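Side-chain contacts in UDP-N-acetylglucosamine 2-epimerase (Methanocaldococcus jannaschii, PDB 4NES), which probably catalyses the reversible epimerization at C-2 of UDP-N-acetylglucosamine to UDP-N-acetylmannosamine, working as a homodimer: residues Gly8-Pro11 with Glu12-Leu16; Gly94-Asn97 with Thr98-Ala101; Pro128-Ile131 with Asn132-Thr136. All coordinates share one frame; numbering follows the deposited sequence.

How the contacts relate
All three contacts are buried, and each is local, between residues three to five apart at the start of a helix; each also touches the bound UDP-N-acetylglucosamine. Contact 1, on helix 10-23, lies nearest the middle of the chain, its centre about 7 Å from the chain's centre, and it alone of the three also holds UDP. Contact 2 opens helix 97-108 and contact 3 helix 128-138; both reach the second subunit. Chemistry follows place: an arginine meets a phosphate oxygen in contact 1, a backbone N-H meets the acetamido oxygen in contact 2, and a glutamate meets a sugar hydroxyl in contact 3. A probable hydrogen bond between Glu12 and Thr96 joins contacts 1 and 2, and the Asp95-Arg133 salt bridge joins contacts 2 and 3.

Contact 1. Residues Gly8-Pro11 with Glu12-Leu16; sequences GTRP and EIIKL. With UDP (uridine-5'-diphosphate), chain C; UD1 (uridine-diphosphate-N-acetylglucosamine), chain B.
With chi1 at 67°, Thr9 holds OG1 between its own backbone N and carbonyl carbon, turned to Glu12, whose CG lies anti to its carbonyl carbon and whose chain, extended beyond CG, reaches toward the start of the turn. Thr9 OG1 donates to Glu12 OE1 at 2.6 Å, meeting the carboxylate on its anti side and slightly out of plane. The other oxygen, Glu12 OE2, takes only a weak bond from Gly8 N at 3.1 Å, so of the two oxygens of this buried carboxylate OE1 is the more firmly held within the turn. Thr9 is the N-cap residue by position, but its hydroxyl is spent on Glu12 and makes no capping bond; its carbonyl O receives Ile13 N in the first regular backbone bond of the helix. This is the strand-to-helix turn of the beta-alpha-beta unit made by strand 3-7, helix 10-23 and strand 30-34, in the N-terminal Rossmann-like domain of a GT-B fold. Arg10 heads the other way, and the bend at chi3 (74°) turns its guanidinium so that NE and NH2 both donate to UDP O1A, the NH2 bond being 2.8 Å long. That oxygen lies at the guanidinium edge, in plane, while UDP C5 sits 3.3 Å above one face near the rim. Cut back to alanine, Arg10 would probably leave this alpha-phosphate oxygen without two of its donors and C5 of the uracil without the guanidinium face it rests against. Pro11 stands between the ligands, CB 3.4 Å from UDP O5' and CD 3.5 Å from UD1 C6'. Alongside Arg10 runs Ile14, its CD1 3.5 Å from UDP O3', and Lys15 sends its amine to Glu117 and Glu293.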
loop_
_atom_site.group_PDB
_atom_site.type_symbol
_atom_site.label_atom_id
_atom_site.label_comp_id
_atom_site.label_asym_id
_atom_site.label_seq_id
_atom_site.Cartn_x
_atom_site.Cartn_y
_atom_site.Cartn_z
ATOM N N GLY A 8 3.593 1.520 -17.263
ATOM C CA GLY A 8 2.702 0.545 -17.861
ATOM C C GLY A 8 1.701 1.043 -18.889
ATOM O O GLY A 8 1.272 0.263 -19.722
ATOM N N THR A 9 1.319 2.318 -18.821
ATOM C CA THR A 9 0.103 2.795 -19.503
ATOM C C THR A 9 0.325 4.074 -20.299
ATOM O O THR A 9 1.284 4.808 -20.059
ATOM C CB THR A 9 -1.050 3.075 -18.507
ATOM O OG1 THR A 9 -0.698 4.185 -17.669
ATOM C CG2 THR A 9 -1.360 1.843 -17.665
ATOM N N ARG A 10 -0.594 4.337 -21.227
ATOM C CA ARG A 10 -0.593 5.562 -22.029
ATOM C C ARG A 10 -0.230 6.863 -21.278
ATOM O O ARG A 10 0.726 7.535 -21.660
ATOM C CB ARG A 10 -1.924 5.721 -22.776
ATOM C CG ARG A 10 -2.107 7.105 -23.385
ATOM C CD ARG A 10 -3.358 7.156 -24.259
ATOM N NE ARG A 10 -4.604 7.177 -23.485
ATOM C CZ ARG A 10 -5.814 7.124 -24.022
ATOM N NH1 ARG A 10 -5.956 6.998 -25.335
ATOM N NH2 ARG A 10 -6.887 7.175 -23.242
ATOM N N PRO A 11 -0.981 7.235 -20.222
ATOM C CA PRO A 11 -0.663 8.519 -19.570
ATOM C C PRO A 11 0.712 8.553 -18.919
ATOM O O PRO A 11 1.329 9.623 -18.881
ATOM C CB PRO A 11 -1.752 8.648 -18.497
ATOM C CG PRO A 11 -2.210 7.227 -18.242
ATOM C CD PRO A 11 -2.133 6.568 -19.579
ATOM N N GLU A 12 1.193 7.418 -18.419
ATOM C CA GLU A 12 2.526 7.353 -17.823
ATOM C C GLU A 12 3.594 7.617 -18.861
ATOM O O GLU A 12 4.581 8.303 -18.580
ATOM C CB GLU A 12 2.780 5.979 -17.203
ATOM C CG GLU A 12 1.889 5.619 -16.018
ATOM C CD GLU A 12 2.032 4.157 -15.667
ATOM O OE1 GLU A 12 1.083 3.378 -15.907
ATOM O OE2 GLU A 12 3.107 3.775 -15.165
ATOM N N ILE A 13 3.424 7.058 -20.056
ATOM C CA ILE A 13 4.438 7.212 -21.091
ATOM C C ILE A 13 4.565 8.695 -21.440
ATOM O O ILE A 13 5.673 9.248 -21.537
ATOM C CB ILE A 13 4.084 6.385 -22.346
ATOM C CG1 ILE A 13 4.031 4.895 -22.002
ATOM C CG2 ILE A 13 5.092 6.637 -23.450
ATOM C CD1 ILE A 13 3.259 4.054 -23.014
ATOM N N ILE A 14 3.426 9.353 -21.590
ATOM C CA ILE A 14 3.407 10.768 -21.945
ATOM C C ILE A 14 4.041 11.605 -20.830
ATOM O O ILE A 14 4.914 12.444 -21.094
ATOM C CB ILE A 14 1.957 11.219 -22.241
ATOM C CG1 ILE A 14 1.428 10.515 -23.501
ATOM C CG2 ILE A 14 1.871 12.736 -22.352
ATOM C CD1 ILE A 14 -0.067 10.606 -23.653
ATOM N N LYS A 15 3.640 11.362 -19.586
ATOM C CA LYS A 15 4.124 12.173 -18.477
ATOM C C LYS A 15 5.562 11.879 -18.059
ATOM O O LYS A 15 6.203 12.704 -17.409
ATOM C CB LYS A 15 3.154 12.090 -17.288
ATOM C CG LYS A 15 1.954 12.989 -17.502
ATOM C CD LYS A 15 0.868 12.784 -16.451
ATOM C CE LYS A 15 -0.187 13.884 -16.523
ATOM N NZ LYS A 15 -1.331 13.643 -15.578
ATOM N N LEU A 16 6.074 10.712 -18.432
ATOM C CA LEU A 16 7.482 10.394 -18.191
ATOM C C LEU A 16 8.381 10.872 -19.319
ATOM O O LEU A 16 9.596 10.976 -19.134
ATOM C CB LEU A 16 7.693 8.890 -17.977
ATOM C CG LEU A 16 7.237 8.410 -16.600
ATOM C CD1 LEU A 16 7.011 6.900 -16.618
ATOM C CD2 LEU A 16 8.251 8.822 -15.517
HETATM N N1 UDP C . -4.456 10.929 -25.133
HETATM C C2 UDP C . -3.949 10.624 -26.351
HETATM N N3 UDP C . -4.760 10.125 -27.309
HETATM C C4 UDP C . -6.078 9.910 -27.102
HETATM C C5 UDP C . -6.638 10.211 -25.853
HETATM C C6 UDP C . -5.779 10.720 -24.872
HETATM O O2 UDP C . -2.752 10.800 -26.591
HETATM O O4 UDP C . -6.867 9.386 -28.121
HETATM C "C1'" UDP C . -3.614 11.431 -24.033
HETATM C "C2'" UDP C . -3.929 12.713 -23.463
HETATM O "O2'" UDP C . -3.436 13.753 -24.278
HETATM C "C3'" UDP C . -3.327 12.642 -22.125
HETATM C "C4'" UDP C . -3.366 11.225 -21.794
HETATM O "O4'" UDP C . -3.811 10.539 -22.938
HETATM O "O3'" UDP C . -2.002 13.095 -22.069
HETATM C "C5'" UDP C . -4.315 10.891 -20.694
HETATM O "O5'" UDP C . -4.418 9.502 -20.492
HETATM P PA UDP C . -5.755 8.808 -19.999
HETATM O O1A UDP C . -5.869 7.471 -20.699
HETATM O O2A UDP C . -6.927 9.719 -20.290
HETATM O O3A UDP C . -5.610 8.501 -18.458
HETATM P PB UDP C . -5.660 9.369 -17.153
HETATM O O1B UDP C . -4.948 10.694 -17.382
HETATM O O2B UDP C . -7.100 9.555 -16.749
HETATM O O3B UDP C . -4.936 8.496 -16.166
HETATM C "C1'" UD1 B . -5.712 2.161 -16.551
HETATM C "C2'" UD1 B . -5.526 2.808 -15.213
HETATM C "C3'" UD1 B . -6.099 4.141 -15.182
HETATM C "C4'" UD1 B . -5.625 5.005 -16.270
HETATM C "C5'" UD1 B . -5.754 4.304 -17.598
HETATM C "C6'" UD1 B . -5.106 5.051 -18.702
HETATM C "C7'" UD1 B . -5.476 1.134 -13.269
HETATM C "C8'" UD1 B . -6.280 0.376 -12.255
HETATM N "N2'" UD1 B . -6.205 1.999 -14.169
HETATM O "O1'" UD1 B . -7.064 2.006 -16.792
HETATM O "O3'" UD1 B . -5.807 4.756 -13.914
HETATM O "O4'" UD1 B . -6.354 6.222 -16.307
HETATM O "O5'" UD1 B . -5.123 3.028 -17.562
HETATM O "O6'" UD1 B . -5.710 4.901 -19.933
HETATM O "O7'" UD1 B . -4.250 1.012 -13.326
HETATM N N1 UD1 B . -7.406 -2.689 -22.863
HETATM C C2 UD1 B . -7.078 -2.968 -24.126
HETATM N N3 UD1 B . -5.857 -2.696 -24.583
HETATM C C4 UD1 B . -4.925 -2.153 -23.788
HETATM C C5 UD1 B . -5.233 -1.848 -22.470
HETATM C C6 UD1 B . -6.512 -2.126 -22.016
HETATM O O2 UD1 B . -7.892 -3.463 -24.881
HETATM O O4 UD1 B . -3.679 -1.885 -24.275
HETATM C C1B UD1 B . -8.765 -2.968 -22.343
HETATM C C2B UD1 B . -8.966 -4.344 -21.851
HETATM O "O2'" UD1 B . -10.280 -4.757 -22.134
HETATM C C3B UD1 B . -8.785 -4.216 -20.424
HETATM C C4B UD1 B . -9.398 -2.892 -20.151
HETATM O O4B UD1 B . -9.090 -2.081 -21.269
HETATM O O3B UD1 B . -9.362 -5.249 -19.663
HETATM C C5B UD1 B . -8.866 -2.252 -18.919
HETATM O O5B UD1 B . -7.466 -2.165 -18.846
HETATM P PA UD1 B . -6.774 -1.758 -17.517
HETATM O O1A UD1 B . -7.131 -2.760 -16.463
HETATM O O2A UD1 B . -5.301 -1.677 -17.753
HETATM O O3A UD1 B . -7.374 -0.395 -17.037
HETATM P PB UD1 B . -7.610 0.962 -17.840
HETATM O O1B UD1 B . -9.085 1.173 -17.946
HETATM O O2B UD1 B . -6.827 0.980 -19.124
#

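Contact 2. Residues Gly94-Asn97 with Thr98-Ala101; sequences GDTN and TVLA. With UD1 (uridine-diphosphate-N-acetylglucosamine), chain B.
The carbonyl oxygen of Thr96 takes two backbone N-H groups of the turn that follows: Leu100 N at 3.3 Å, in the carbonyl plane, and Val99 N through a weak, bent bond. Val99 N is shared, since it also makes a weak bond of 3.4 Å to Thr96 OG1. This is a weak capping bond, with Thr96 as the N-cap residue of helix 97-108, and it rests on chi1 of 66°, which sets the hydroxyl between the backbone N and carbonyl carbon of Thr96, facing the first turn; the same OG1 is bonded to Glu12. The two methyls of Val99 lie against the turn, CG2 3.5 Å from Thr96 OG1 and CG1 against the carbonyl O of Gly94. Residues 94-97 follow strand 89-93 of the parallel sheet, and in this GT-B enzyme the helix start forms part of the sugar pocket. Asn97 N points out of the first turn and donates to UD1 O7' at 2.9 Å, nearly straight at 164°, where the helix dipole would probably strengthen the grip on the acetamido oxygen. The amide of Asn97 flanks the acetyl methyl, with OD1 3.5 Å from UD1 C8'; its ND2 is bonded to Gln70 and His67, its OD1 to Asn132 and to Lys108 of the second subunit.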
loop_
_atom_site.group_PDB
_atom_site.type_symbol
_atom_site.label_atom_id
_atom_site.label_comp_id
_atom_site.label_asym_id
_atom_site.label_seq_id
_atom_site.Cartn_x
_atom_site.Cartn_y
_atom_site.Cartn_z
ATOM N N GLY A 94 2.392 8.728 -11.318
ATOM C CA GLY A 94 0.939 8.739 -11.272
ATOM C C GLY A 94 0.289 7.737 -10.330
ATOM O O GLY A 94 0.655 7.610 -9.154
ATOM N N ASP A 95 -0.706 7.026 -10.848
ATOM C CA ASP A 95 -1.628 6.325 -9.964
ATOM C C ASP A 95 -2.224 5.023 -10.522
ATOM O O ASP A 95 -3.286 4.572 -10.074
ATOM C CB ASP A 95 -2.745 7.288 -9.558
ATOM C CG ASP A 95 -3.444 7.893 -10.750
ATOM O OD1 ASP A 95 -3.356 7.318 -11.855
ATOM O OD2 ASP A 95 -4.078 8.954 -10.594
ATOM N N THR A 96 -1.547 4.397 -11.468
ATOM C CA THR A 96 -2.032 3.145 -12.037
ATOM C C THR A 96 -1.583 1.974 -11.174
ATOM O O THR A 96 -0.766 2.137 -10.266
ATOM C CB THR A 96 -1.504 2.957 -13.466
ATOM O OG1 THR A 96 -0.081 2.794 -13.411
ATOM C CG2 THR A 96 -1.839 4.174 -14.324
ATOM N N ASN A 97 -2.101 0.784 -11.461
ATOM C CA ASN A 97 -1.641 -0.405 -10.743
ATOM C C ASN A 97 -0.141 -0.646 -10.924
ATOM O O ASN A 97 0.522 -1.136 -10.014
ATOM C CB ASN A 97 -2.434 -1.649 -11.144
ATOM C CG ASN A 97 -3.827 -1.665 -10.556
ATOM O OD1 ASN A 97 -4.173 -0.844 -9.704
ATOM N ND2 ASN A 97 -4.640 -2.619 -11.004
ATOM N N THR A 98 0.388 -0.282 -12.091
ATOM C CA THR A 98 1.816 -0.382 -12.338
ATOM C C THR A 98 2.614 0.448 -11.335
ATOM O O THR A 98 3.642 -0.006 -10.824
ATOM C CB THR A 98 2.145 0.062 -13.767
ATOM O OG1 THR A 98 1.672 -0.936 -14.684
ATOM C CG2 THR A 98 3.645 0.236 -13.935
ATOM N N VAL A 99 2.131 1.654 -11.038
ATOM C CA VAL A 99 2.802 2.548 -10.097
ATOM C C VAL A 99 2.867 1.922 -8.707
ATOM O O VAL A 99 3.926 1.880 -8.075
ATOM C CB VAL A 99 2.069 3.899 -10.015
ATOM C CG1 VAL A 99 2.620 4.759 -8.885
ATOM C CG2 VAL A 99 2.159 4.612 -11.348
ATOM N N LEU A 100 1.729 1.441 -8.226
ATOM C CA LEU A 100 1.686 0.828 -6.907
ATOM C C LEU A 100 2.593 -0.394 -6.839
ATOM O O LEU A 100 3.346 -0.554 -5.886
ATOM C CB LEU A 100 0.259 0.440 -6.537
ATOM C CG LEU A 100 0.139 -0.309 -5.209
ATOM C CD1 LEU A 100 0.580 0.585 -4.061
ATOM C CD2 LEU A 100 -1.295 -0.818 -4.982
ATOM N N ALA A 101 2.546 -1.242 -7.861
ATOM C CA ALA A 101 3.337 -2.470 -7.841
ATOM C C ALA A 101 4.826 -2.137 -7.831
ATOM O O ALA A 101 5.598 -2.719 -7.071
ATOM C CB ALA A 101 2.986 -3.360 -9.017
HETATM C "C1'" UD1 B . -5.712 2.161 -16.551
HETATM C "C2'" UD1 B . -5.526 2.808 -15.213
HETATM C "C3'" UD1 B . -6.099 4.141 -15.182
HETATM C "C4'" UD1 B . -5.625 5.005 -16.270
HETATM C "C5'" UD1 B . -5.754 4.304 -17.598
HETATM C "C6'" UD1 B . -5.106 5.051 -18.702
HETATM C "C7'" UD1 B . -5.476 1.134 -13.269
HETATM C "C8'" UD1 B . -6.280 0.376 -12.255
HETATM N "N2'" UD1 B . -6.205 1.999 -14.169
HETATM O "O1'" UD1 B . -7.064 2.006 -16.792
HETATM O "O3'" UD1 B . -5.807 4.756 -13.914
HETATM O "O4'" UD1 B . -6.354 6.222 -16.307
HETATM O "O5'" UD1 B . -5.123 3.028 -17.562
HETATM O "O6'" UD1 B . -5.710 4.901 -19.933
HETATM O "O7'" UD1 B . -4.250 1.012 -13.326
HETATM N N1 UD1 B . -7.406 -2.689 -22.863
HETATM C C2 UD1 B . -7.078 -2.968 -24.126
HETATM N N3 UD1 B . -5.857 -2.696 -24.583
HETATM C C4 UD1 B . -4.925 -2.153 -23.788
HETATM C C5 UD1 B . -5.233 -1.848 -22.470
HETATM C C6 UD1 B . -6.512 -2.126 -22.016
HETATM O O2 UD1 B . -7.892 -3.463 -24.881
HETATM O O4 UD1 B . -3.679 -1.885 -24.275
HETATM C C1B UD1 B . -8.765 -2.968 -22.343
HETATM C C2B UD1 B . -8.966 -4.344 -21.851
HETATM O "O2'" UD1 B . -10.280 -4.757 -22.134
HETATM C C3B UD1 B . -8.785 -4.216 -20.424
HETATM C C4B UD1 B . -9.398 -2.892 -20.151
HETATM O O4B UD1 B . -9.090 -2.081 -21.269
HETATM O O3B UD1 B . -9.362 -5.249 -19.663
HETATM C C5B UD1 B . -8.866 -2.252 -18.919
HETATM O O5B UD1 B . -7.466 -2.165 -18.846
HETATM P PA UD1 B . -6.774 -1.758 -17.517
HETATM O O1A UD1 B . -7.131 -2.760 -16.463
HETATM O O2A UD1 B . -5.301 -1.677 -17.753
HETATM O O3A UD1 B . -7.374 -0.395 -17.037
HETATM P PB UD1 B . -7.610 0.962 -17.840
HETATM O O1B UD1 B . -9.085 1.173 -17.946
HETATM O O2B UD1 B . -6.827 0.980 -19.124
#

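Contact 3. Residues Pro128-Ile131 with Asn132-Thr136; sequences PEEI and NRVLT. With UD1 (uridine-diphosphate-N-acetylglucosamine), chain B.
Glu130 and Arg133 form a salt bridge one turn apart, with Glu130 OE1 2.9 Å from Arg133 NH1. The carboxylate oxygen lies within 1° of the guanidinium plane, at the edge, yet NH1 comes to it from above the carboxylate plane, the two flat groups being turned 69° against each other. A water spans the pair, donating to Glu130 OE1 and accepting from Arg133 NH2, each at 2.8 Å. Arg133 reaches this place with its chain bent at chi3 (-47°), so that the carbonyl O of Glu129 lies over one guanidinium face, near its rim; its NH2 pairs most strongly with Asp95, while the Glu130 oxygens also take the backbone N-H groups of Ser122 and Phe123. On the ligand side Glu129 OE2 accepts the sugar hydroxyl O3' of UD1 at 2.7 Å and is also salt-bridged to Arg208. Inside the helix, Asn132 O accepts from Thr136 N and from Thr136 OG1, the latter at 2.8 Å, and the two donors come from opposite faces of its plane. The Asn132 amide gives ND2 to Asp95 O and OD1 to Lys108 of the second subunit. Farther out the packing is apolar: Ile131 and Leu135 lie side by side with CG2 of the first 3.8 Å from CD1 of the second. Leu135 meets Leu135 of the second subunit and Ile131 meets its Ile139, so this flank belongs to the dimer interface. Helix 128-138 links strands 112-116 and 142-145 in a beta-alpha-beta unit, with Asn132, Leu135 and Thr136 against helix 97-108 and Arg133 and Thr136 on His115 of strand 112-116.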
loop_
_atom_site.group_PDB
_atom_site.type_symbol
_atom_site.label_atom_id
_atom_site.label_comp_id
_atom_site.label_asym_id
_atom_site.label_seq_id
_atom_site.Cartn_x
_atom_site.Cartn_y
_atom_site.Cartn_z
ATOM N N PRO A 128 -9.843 3.198 -7.436
ATOM C CA PRO A 128 -8.552 2.498 -7.367
ATOM C C PRO A 128 -7.355 3.437 -7.541
ATOM O O PRO A 128 -6.299 3.203 -6.941
ATOM C CB PRO A 128 -8.621 1.482 -8.517
ATOM C CG PRO A 128 -9.711 1.979 -9.424
ATOM C CD PRO A 128 -10.675 2.731 -8.562
ATOM N N GLU A 129 -7.517 4.495 -8.325
ATOM C CA GLU A 129 -6.427 5.448 -8.512
ATOM C C GLU A 129 -6.073 6.157 -7.220
ATOM O O GLU A 129 -4.895 6.389 -6.952
ATOM C CB GLU A 129 -6.781 6.488 -9.579
ATOM C CG GLU A 129 -6.787 5.948 -11.002
ATOM C CD GLU A 129 -8.066 5.204 -11.366
ATOM O OE1 GLU A 129 -9.023 5.132 -10.555
ATOM O OE2 GLU A 129 -8.106 4.668 -12.495
ATOM N N GLU A 130 -7.083 6.501 -6.419
ATOM C CA GLU A 130 -6.837 7.190 -5.159
ATOM C C GLU A 130 -6.093 6.257 -4.209
ATOM O O GLU A 130 -5.140 6.673 -3.549
ATOM C CB GLU A 130 -8.159 7.701 -4.550
ATOM C CG GLU A 130 -8.025 8.535 -3.263
ATOM C CD GLU A 130 -7.679 10.005 -3.484
ATOM O OE1 GLU A 130 -7.307 10.397 -4.604
ATOM O OE2 GLU A 130 -7.774 10.795 -2.519
ATOM N N ILE A 131 -6.504 4.991 -4.160
ATOM C CA ILE A 131 -5.800 3.994 -3.349
ATOM C C ILE A 131 -4.349 3.899 -3.784
ATOM O O ILE A 131 -3.440 3.989 -2.961
ATOM C CB ILE A 131 -6.466 2.607 -3.433
ATOM C CG1 ILE A 131 -7.812 2.621 -2.698
ATOM C CG2 ILE A 131 -5.565 1.542 -2.829
ATOM C CD1 ILE A 131 -8.725 1.459 -3.055
ATOM N N ASN A 132 -4.127 3.761 -5.090
ATOM C CA ASN A 132 -2.776 3.601 -5.612
ATOM C C ASN A 132 -1.892 4.783 -5.256
ATOM O O ASN A 132 -0.740 4.625 -4.847
ATOM C CB ASN A 132 -2.797 3.423 -7.128
ATOM C CG ASN A 132 -3.337 2.074 -7.552
ATOM O OD1 ASN A 132 -3.360 1.127 -6.759
ATOM N ND2 ASN A 132 -3.784 1.975 -8.809
ATOM N N ARG A 133 -2.430 5.982 -5.419
ATOM C CA ARG A 133 -1.626 7.171 -5.200
ATOM C C ARG A 133 -1.327 7.392 -3.720
ATOM O O ARG A 133 -0.205 7.743 -3.372
ATOM C CB ARG A 133 -2.306 8.399 -5.798
ATOM C CG ARG A 133 -1.363 9.560 -6.076
ATOM C CD ARG A 133 -2.111 10.798 -6.580
ATOM N NE ARG A 133 -3.065 10.483 -7.644
ATOM C CZ ARG A 133 -4.375 10.333 -7.449
ATOM N NH1 ARG A 133 -4.885 10.491 -6.234
ATOM N NH2 ARG A 133 -5.185 10.035 -8.461
ATOM N N VAL A 134 -2.323 7.198 -2.864
ATOM C CA VAL A 134 -2.126 7.356 -1.424
ATOM C C VAL A 134 -1.077 6.362 -0.919
ATOM O O VAL A 134 -0.127 6.749 -0.235
ATOM C CB VAL A 134 -3.440 7.190 -0.637
ATOM C CG1 VAL A 134 -3.167 7.117 0.870
ATOM C CG2 VAL A 134 -4.406 8.327 -0.934
ATOM N N LEU A 135 -1.223 5.096 -1.289
ATOM C CA LEU A 135 -0.281 4.082 -0.828
ATOM C C LEU A 135 1.130 4.363 -1.328
ATOM O O LEU A 135 2.102 4.312 -0.571
ATOM C CB LEU A 135 -0.736 2.690 -1.264
ATOM C CG LEU A 135 -2.060 2.232 -0.649
ATOM C CD1 LEU A 135 -2.328 0.789 -1.030
ATOM C CD2 LEU A 135 -2.060 2.385 0.861
ATOM N N THR A 136 1.239 4.709 -2.609
ATOM C CA THR A 136 2.539 5.006 -3.192
ATOM C C THR A 136 3.196 6.190 -2.490
ATOM O O THR A 136 4.400 6.148 -2.192
ATOM C CB THR A 136 2.412 5.288 -4.694
ATOM O OG1 THR A 136 1.955 4.103 -5.359
ATOM C CG2 THR A 136 3.752 5.683 -5.276
HETATM C "C1'" UD1 B . -5.712 2.161 -16.551
HETATM C "C2'" UD1 B . -5.526 2.808 -15.213
HETATM C "C3'" UD1 B . -6.099 4.141 -15.182
HETATM C "C4'" UD1 B . -5.625 5.005 -16.270
HETATM C "C5'" UD1 B . -5.754 4.304 -17.598
HETATM C "C6'" UD1 B . -5.106 5.051 -18.702
HETATM C "C7'" UD1 B . -5.476 1.134 -13.269
HETATM C "C8'" UD1 B . -6.280 0.376 -12.255
HETATM N "N2'" UD1 B . -6.205 1.999 -14.169
HETATM O "O1'" UD1 B . -7.064 2.006 -16.792
HETATM O "O3'" UD1 B . -5.807 4.756 -13.914
HETATM O "O4'" UD1 B . -6.354 6.222 -16.307
HETATM O "O5'" UD1 B . -5.123 3.028 -17.562
HETATM O "O6'" UD1 B . -5.710 4.901 -19.933
HETATM O "O7'" UD1 B . -4.250 1.012 -13.326
HETATM N N1 UD1 B . -7.406 -2.689 -22.863
HETATM C C2 UD1 B . -7.078 -2.968 -24.126
HETATM N N3 UD1 B . -5.857 -2.696 -24.583
HETATM C C4 UD1 B . -4.925 -2.153 -23.788
HETATM C C5 UD1 B . -5.233 -1.848 -22.470
HETATM C C6 UD1 B . -6.512 -2.126 -22.016
HETATM O O2 UD1 B . -7.892 -3.463 -24.881
HETATM O O4 UD1 B . -3.679 -1.885 -24.275
HETATM C C1B UD1 B . -8.765 -2.968 -22.343
HETATM C C2B UD1 B . -8.966 -4.344 -21.851
HETATM O "O2'" UD1 B . -10.280 -4.757 -22.134
HETATM C C3B UD1 B . -8.785 -4.216 -20.424
HETATM C C4B UD1 B . -9.398 -2.892 -20.151
HETATM O O4B UD1 B . -9.090 -2.081 -21.269
HETATM O O3B UD1 B . -9.362 -5.249 -19.663
HETATM C C5B UD1 B . -8.866 -2.252 -18.919
HETATM O O5B UD1 B . -7.466 -2.165 -18.846
HETATM P PA UD1 B . -6.774 -1.758 -17.517
HETATM O O1A UD1 B . -7.131 -2.760 -16.463
HETATM O O2A UD1 B . -5.301 -1.677 -17.753
HETATM O O3A UD1 B . -7.374 -0.395 -17.037
HETATM P PB UD1 B . -7.610 0.962 -17.840
HETATM O O1B UD1 B . -9.085 1.173 -17.946
HETATM O O2B UD1 B . -6.827 0.980 -19.124
HETATM O O HOH W 1 -7.774 10.007 -7.303
#